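Uncharacterized protein (Bombyx mori, PDB 5AZ0) is an aldo-keto reductase that probably reduces carbonyl compounds to alcohols with a nicotinamide cofactor. Local coordinates at residues Phe100-Trp106 / Val131-His137; Trp157-Glu161 / Cys189-Pro193. All coordinates share one frame; numbering follows the deposited sequence.

Contact 1 (Phe100-Trp106 / Val131-His137)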
loop_
_atom_site.group_PDB
_atom_site.type_symbol
_atom_site.label_atom_id
_atom_site.label_comp_id
_atom_site.label_asym_id
_atom_site.label_seq_id
_atom_site.Cartn_x
_atom_site.Cartn_y
_atom_site.Cartn_z
ATOM N N PHE A 100 3.054 12.969 -3.658
ATOM C CA PHE A 100 1.957 12.333 -2.977
ATOM C C PHE A 100 2.547 11.422 -1.941
ATOM O O PHE A 100 3.112 10.401 -2.295
ATOM C CB PHE A 100 1.122 11.502 -3.961
ATOM C CG PHE A 100 -0.190 11.066 -3.394
ATOM C CD1 PHE A 100 -0.265 9.952 -2.483
ATOM C CD2 PHE A 100 -1.322 11.802 -3.650
ATOM C CE1 PHE A 100 -1.484 9.616 -1.913
ATOM C CE2 PHE A 100 -2.550 11.476 -3.084
ATOM C CZ PHE A 100 -2.645 10.382 -2.235
ATOM N N ILE A 101 2.408 11.767 -0.646
ATOM C CA ILE A 101 3.017 11.000 0.416
ATOM C C ILE A 101 1.980 10.442 1.356
ATOM O O ILE A 101 1.105 11.148 1.828
ATOM C CB ILE A 101 3.987 11.899 1.215
ATOM C CG1 ILE A 101 5.108 12.387 0.283
ATOM C CG2 ILE A 101 4.586 11.149 2.410
ATOM C CD1 ILE A 101 5.899 13.517 0.928
ATOM N N THR A 102 2.058 9.157 1.566
ATOM C CA THR A 102 1.085 8.403 2.412
ATOM C C THR A 102 1.765 7.892 3.678
ATOM O O THR A 102 2.901 7.399 3.623
ATOM C CB THR A 102 0.574 7.163 1.654
ATOM O OG1 THR A 102 -0.215 7.571 0.543
ATOM C CG2 THR A 102 -0.359 6.304 2.545
ATOM N N THR A 103 1.114 8.026 4.822
ATOM C CA THR A 103 1.541 7.298 6.000
ATOM C C THR A 103 0.316 6.582 6.632
ATOM O O THR A 103 -0.774 6.659 6.094
ATOM C CB THR A 103 2.342 8.139 7.026
ATOM O OG1 THR A 103 2.913 7.230 7.992
ATOM C CG2 THR A 103 1.472 9.113 7.743
ATOM N N LYS A 104 0.522 5.885 7.742
ATOM C CA LYS A 104 -0.441 4.916 8.259
ATOM C C LYS A 104 -0.333 4.818 9.798
ATOM O O LYS A 104 0.744 4.988 10.336
ATOM C CB LYS A 104 -0.328 3.542 7.594
ATOM C CG LYS A 104 -0.170 3.566 6.095
ATOM C CD LYS A 104 0.081 2.166 5.542
ATOM C CE LYS A 104 0.611 2.367 4.125
ATOM N NZ LYS A 104 1.102 1.149 3.504
ATOM N N VAL A 105 -1.475 4.632 10.444
ATOM C CA VAL A 105 -1.632 4.607 11.912
ATOM C C VAL A 105 -1.839 3.138 12.263
ATOM O O VAL A 105 -2.824 2.444 11.732
ATOM C CB VAL A 105 -2.909 5.361 12.294
ATOM C CG1 VAL A 105 -3.277 5.223 13.780
ATOM C CG2 VAL A 105 -2.725 6.837 11.946
ATOM N N TRP A 106 -1.035 2.667 13.211
ATOM C CA TRP A 106 -1.043 1.281 13.616
ATOM C C TRP A 106 -2.075 0.959 14.690
ATOM O O TRP A 106 -2.821 1.860 15.188
ATOM C CB TRP A 106 0.394 0.933 14.072
ATOM C CG TRP A 106 0.810 -0.534 14.135
ATOM C CD1 TRP A 106 1.119 -1.234 15.278
ATOM C CD2 TRP A 106 1.029 -1.445 13.047
ATOM N NE1 TRP A 106 1.490 -2.523 14.970
ATOM C CE2 TRP A 106 1.466 -2.693 13.621
ATOM C CE3 TRP A 106 0.886 -1.359 11.672
ATOM C CZ2 TRP A 106 1.755 -3.810 12.854
ATOM C CZ3 TRP A 106 1.184 -2.462 10.881
ATOM C CH2 TRP A 106 1.618 -3.689 11.469
ATOM N N VAL A 131 0.369 15.187 5.278
ATOM C CA VAL A 131 0.495 14.136 4.290
ATOM C C VAL A 131 -0.619 14.311 3.270
ATOM O O VAL A 131 -1.594 15.019 3.526
ATOM C CB VAL A 131 0.433 12.696 4.869
ATOM C CG1 VAL A 131 1.786 12.292 5.528
ATOM C CG2 VAL A 131 -0.734 12.485 5.832
ATOM N N ASN A 132 -0.455 13.651 2.136
ATOM C CA ASN A 132 -1.506 13.601 1.116
ATOM C C ASN A 132 -2.567 12.559 1.462
ATOM O O ASN A 132 -3.722 12.736 1.074
ATOM C CB ASN A 132 -0.962 13.291 -0.253
ATOM C CG ASN A 132 0.036 14.363 -0.694
ATOM O OD1 ASN A 132 1.205 14.342 -0.244
ATOM N ND2 ASN A 132 -0.440 15.325 -1.520
ATOM N N LEU A 133 -2.160 11.506 2.168
ATOM C CA LEU A 133 -3.088 10.457 2.511
ATOM C C LEU A 133 -2.659 9.810 3.846
ATOM O O LEU A 133 -1.477 9.532 4.033
ATOM C CB LEU A 133 -3.133 9.430 1.359
ATOM C CG LEU A 133 -3.958 8.165 1.640
ATOM C CD1 LEU A 133 -5.453 8.512 1.787
ATOM C CD2 LEU A 133 -3.751 7.225 0.452
ATOM N N VAL A 134 -3.608 9.563 4.753
ATOM C CA VAL A 134 -3.310 8.725 5.909
ATOM C C VAL A 134 -4.323 7.577 5.980
ATOM O O VAL A 134 -5.523 7.810 5.814
ATOM C CB VAL A 134 -3.243 9.578 7.178
ATOM C CG1 VAL A 134 -4.578 10.191 7.556
ATOM C CG2 VAL A 134 -2.715 8.763 8.360
ATOM N N LEU A 135 -3.831 6.387 6.250
ATOM C CA LEU A 135 -4.628 5.167 6.377
ATOM C C LEU A 135 -4.679 4.568 7.777
ATOM O O LEU A 135 -3.715 4.622 8.550
ATOM C CB LEU A 135 -4.079 4.084 5.458
ATOM C CG LEU A 135 -3.763 4.485 4.032
ATOM C CD1 LEU A 135 -3.106 3.342 3.241
ATOM C CD2 LEU A 135 -5.017 4.968 3.318
ATOM N N MET A 136 -5.816 3.957 8.054
ATOM C CA MET A 136 -5.953 2.963 9.082
ATOM C C MET A 136 -5.298 1.701 8.641
ATOM O O MET A 136 -5.725 1.021 7.683
ATOM C CB MET A 136 -7.417 2.808 9.471
ATOM C CG MET A 136 -7.590 2.067 10.829
ATOM S SD MET A 136 -9.303 1.641 11.218
ATOM C CE MET A 136 -10.256 3.107 10.771
ATOM N N HIS A 137 -4.101 1.432 9.206
ATOM C CA HIS A 137 -3.251 0.358 8.695
ATOM C C HIS A 137 -3.971 -1.019 8.713
ATOM O O HIS A 137 -3.891 -1.739 7.755
ATOM C CB HIS A 137 -1.957 0.302 9.456
ATOM C CG HIS A 137 -0.815 -0.219 8.676
ATOM N ND1 HIS A 137 0.459 0.279 8.833
ATOM C CD2 HIS A 137 -0.737 -1.162 7.715
ATOM C CE1 HIS A 137 1.276 -0.350 8.006
ATOM N NE2 HIS A 137 0.575 -1.219 7.298
HETATM O O HOH W 1 1.621 2.088 10.812
#
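His137 offers both faces of its imidazole to the neighbouring strand and the residue that follows it. Over one face lies Lys104, whose CD stands 3.7 Å from the centroid of the His137 ring in a CH-pi contact. The opposite face receives the edge of Trp106 in a T-shaped pair, planes at 85°, with Trp106 CE3 3.3 Å from His137 ND1. With CG anti to the backbone N (chi1 -151°), the imidazole reaches between these two groups and its turning is restricted. A water lies in the ring plane, 2.9 Å from His137 ND1, and bonds weakly to Lys104 O. Replacing the imidazole by the methyl of an alanine is likely to leave the Lys104 methylenes and the Trp106 edge without the ring they enclose, and the water without its ND1 partner.

Back along the strands from this tight end run regular parallel bonds, such as Val105 N to Leu135 O at 2.9 Å, while Val105 and Val134 meet where Phe160 of helix 153-165 packs on both. At the start of the pairing the contact reaches its more open side, at partly exposed Asn132. Asn132 N donates to Ile101 O, which also takes a weak bond from Leu133 N. Here Asn132 CB lies over the face of the Phe100 ring in a CH-pi contact, 3.6 Å from its centroid, and Asn132 OD1, also held by Arg96, accepts Ile101 N from above the amide plane at 2.9 Å.

Lys104 extends NZ to Asp70, Tyr75 and Gln197. The beta-alpha-beta crossover thus brings Lys104 and His137 together beside Asp70 and Tyr75, a set consistent with the catalytic tetrad of the aldo-keto reductase TIM barrel.

Contact 2 (Trp157-Glu161 / Cys189-Pro193); sequences WRGFE and CNVPP
Glu161 reaches from its helix to grip the loop at Asn190 and Val191 with one carboxylate oxygen. Its OE2 accepts Asn190 N at 2.7 Å, on the syn side, and Val191 N at 2.9 Å, well above the carboxylate plane; both donors come from the same face. The extended chain beyond CG (chi2 171°) is what carries the carboxylate this far. Alongside, Trp157 NE1 donates to Val191 O at 2.9 Å, the acceptor lying in the indole plane, so three consecutive peptide groups are held by two side chains. Farther along the indole, Trp157 CH2 packs 3.8 Å from Pro193 CB, and at the pyrrole end CD1 lies 3.7 Å from Cys189 CB.

In the alpha/beta barrel this segment is the return loop from helix 179-188 to strand 195-199, and the contact fastens it to the preceding helix, 153-165. The two gripping residues lie one turn apart on that helix, where Glu161 N bonds to Trp157 O at 2.9 Å. Phe160 CB rests over one face of the indole, offset toward its rim. Outside this shell, Ile172 and Val174 of a barrel strand and Leu185 of helix 179-188 touch Trp157, while Asn12 bonds to Pro193 O.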
loop_
_atom_site.group_PDB
_atom_site.type_symbol
_atom_site.label_atom_id
_atom_site.label_comp_id
_atom_site.label_asym_id
_atom_site.label_seq_id
_atom_site.Cartn_x
_atom_site.Cartn_y
_atom_site.Cartn_z
ATOM N N TRP A 157 -12.383 5.960 12.942
ATOM C CA TRP A 157 -12.637 6.729 11.768
ATOM C C TRP A 157 -13.041 8.109 12.114
ATOM O O TRP A 157 -12.618 9.027 11.428
ATOM C CB TRP A 157 -13.665 6.016 10.873
ATOM C CG TRP A 157 -13.751 6.680 9.502
ATOM C CD1 TRP A 157 -14.737 7.448 9.035
ATOM C CD2 TRP A 157 -12.760 6.630 8.496
ATOM N NE1 TRP A 157 -14.446 7.872 7.743
ATOM C CE2 TRP A 157 -13.245 7.362 7.383
ATOM C CE3 TRP A 157 -11.498 6.030 8.413
ATOM C CZ2 TRP A 157 -12.487 7.559 6.218
ATOM C CZ3 TRP A 157 -10.766 6.166 7.224
ATOM C CH2 TRP A 157 -11.252 6.939 6.167
ATOM N N ARG A 158 -13.723 8.302 13.241
ATOM C CA ARG A 158 -13.993 9.670 13.681
ATOM C C ARG A 158 -12.696 10.481 13.887
ATOM O O ARG A 158 -12.659 11.655 13.621
ATOM C CB ARG A 158 -14.808 9.776 14.994
ATOM C CG ARG A 158 -16.254 9.253 14.921
ATOM C CD ARG A 158 -17.167 9.476 16.195
ATOM N NE ARG A 158 -17.439 8.229 16.959
ATOM C CZ ARG A 158 -18.173 7.159 16.531
ATOM N NH1 ARG A 158 -18.775 7.115 15.333
ATOM N NH2 ARG A 158 -18.303 6.079 17.320
ATOM N N GLY A 159 -11.681 9.850 14.429
ATOM C CA GLY A 159 -10.374 10.465 14.586
ATOM C C GLY A 159 -9.774 10.754 13.218
ATOM O O GLY A 159 -9.163 11.801 13.061
ATOM N N PHE A 160 -9.928 9.857 12.230
ATOM C CA PHE A 160 -9.416 10.173 10.842
ATOM C C PHE A 160 -10.154 11.391 10.291
ATOM O O PHE A 160 -9.532 12.297 9.765
ATOM C CB PHE A 160 -9.538 8.981 9.884
ATOM C CG PHE A 160 -8.423 8.013 10.012
ATOM C CD1 PHE A 160 -8.300 7.224 11.129
ATOM C CD2 PHE A 160 -7.462 7.941 9.045
ATOM C CE1 PHE A 160 -7.236 6.364 11.281
ATOM C CE2 PHE A 160 -6.417 7.094 9.174
ATOM C CZ PHE A 160 -6.277 6.337 10.317
ATOM N N GLU A 161 -11.468 11.482 10.516
ATOM C CA GLU A 161 -12.230 12.652 10.077
ATOM C C GLU A 161 -11.786 13.925 10.783
ATOM O O GLU A 161 -11.777 15.008 10.152
ATOM C CB GLU A 161 -13.784 12.433 10.232
ATOM C CG GLU A 161 -14.263 11.283 9.329
ATOM C CD GLU A 161 -15.729 10.837 9.554
ATOM O OE1 GLU A 161 -16.214 11.081 10.646
ATOM O OE2 GLU A 161 -16.345 10.178 8.691
ATOM N N CYS A 189 -19.958 6.470 7.858
ATOM C CA CYS A 189 -18.993 7.592 7.941
ATOM C C CYS A 189 -19.592 8.905 7.602
ATOM O O CYS A 189 -20.633 8.922 7.046
ATOM C CB CYS A 189 -17.847 7.312 6.984
ATOM S SG CYS A 189 -18.364 7.214 5.249
ATOM N N ASN A 190 -18.953 10.014 7.949
ATOM C CA ASN A 190 -19.325 11.300 7.399
ATOM C C ASN A 190 -18.492 11.590 6.150
ATOM O O ASN A 190 -18.985 12.181 5.218
ATOM C CB ASN A 190 -19.141 12.422 8.432
ATOM C CG ASN A 190 -20.120 12.297 9.613
ATOM O OD1 ASN A 190 -21.194 11.737 9.516
ATOM N ND2 ASN A 190 -19.717 12.771 10.719
ATOM N N VAL A 191 -17.233 11.211 6.136
ATOM C CA VAL A 191 -16.366 11.435 4.948
ATOM C C VAL A 191 -15.974 10.024 4.544
ATOM O O VAL A 191 -15.452 9.274 5.376
ATOM C CB VAL A 191 -15.135 12.274 5.294
ATOM C CG1 VAL A 191 -14.243 12.433 4.091
ATOM C CG2 VAL A 191 -15.514 13.635 5.842
ATOM N N PRO A 192 -16.182 9.639 3.268
ATOM C CA PRO A 192 -15.794 8.279 2.923
ATOM C C PRO A 192 -14.291 8.108 2.773
ATOM O O PRO A 192 -13.617 9.069 2.470
ATOM C CB PRO A 192 -16.478 8.060 1.586
ATOM C CG PRO A 192 -16.412 9.410 0.973
ATOM C CD PRO A 192 -16.570 10.414 2.066
ATOM N N PRO A 193 -13.786 6.889 2.949
ATOM C CA PRO A 193 -12.411 6.642 2.645
ATOM C C PRO A 193 -12.144 6.893 1.176
ATOM O O PRO A 193 -13.009 6.587 0.310
ATOM C CB PRO A 193 -12.247 5.177 2.923
ATOM C CG PRO A 193 -13.653 4.585 2.721
ATOM C CD PRO A 193 -14.528 5.657 3.275
#

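How the contacts relate
Followed from the N terminus, the chain reaches strand 100-105 after the first two barrel strands, 22-23 and 68-70, passes through helix 112-126 and returns at strand 133-136, where contact 1 closes its loop. Helix 153-165 comes next and opens contact 2, which closes only after strand 172-175 and helix 179-188, at 189-193. The two loops therefore stand in series, neither nested nor crossing. Contact 1 joins adjacent strands of the barrel wall; contact 2 joins an outer helix to the loop leading into strand 195-199. Phe160, lying between the gripping residues of contact 2 in sequence, links the two contacts: its CZ comes within 3.3 Å of Met136 N, seating the helix against the paired strands.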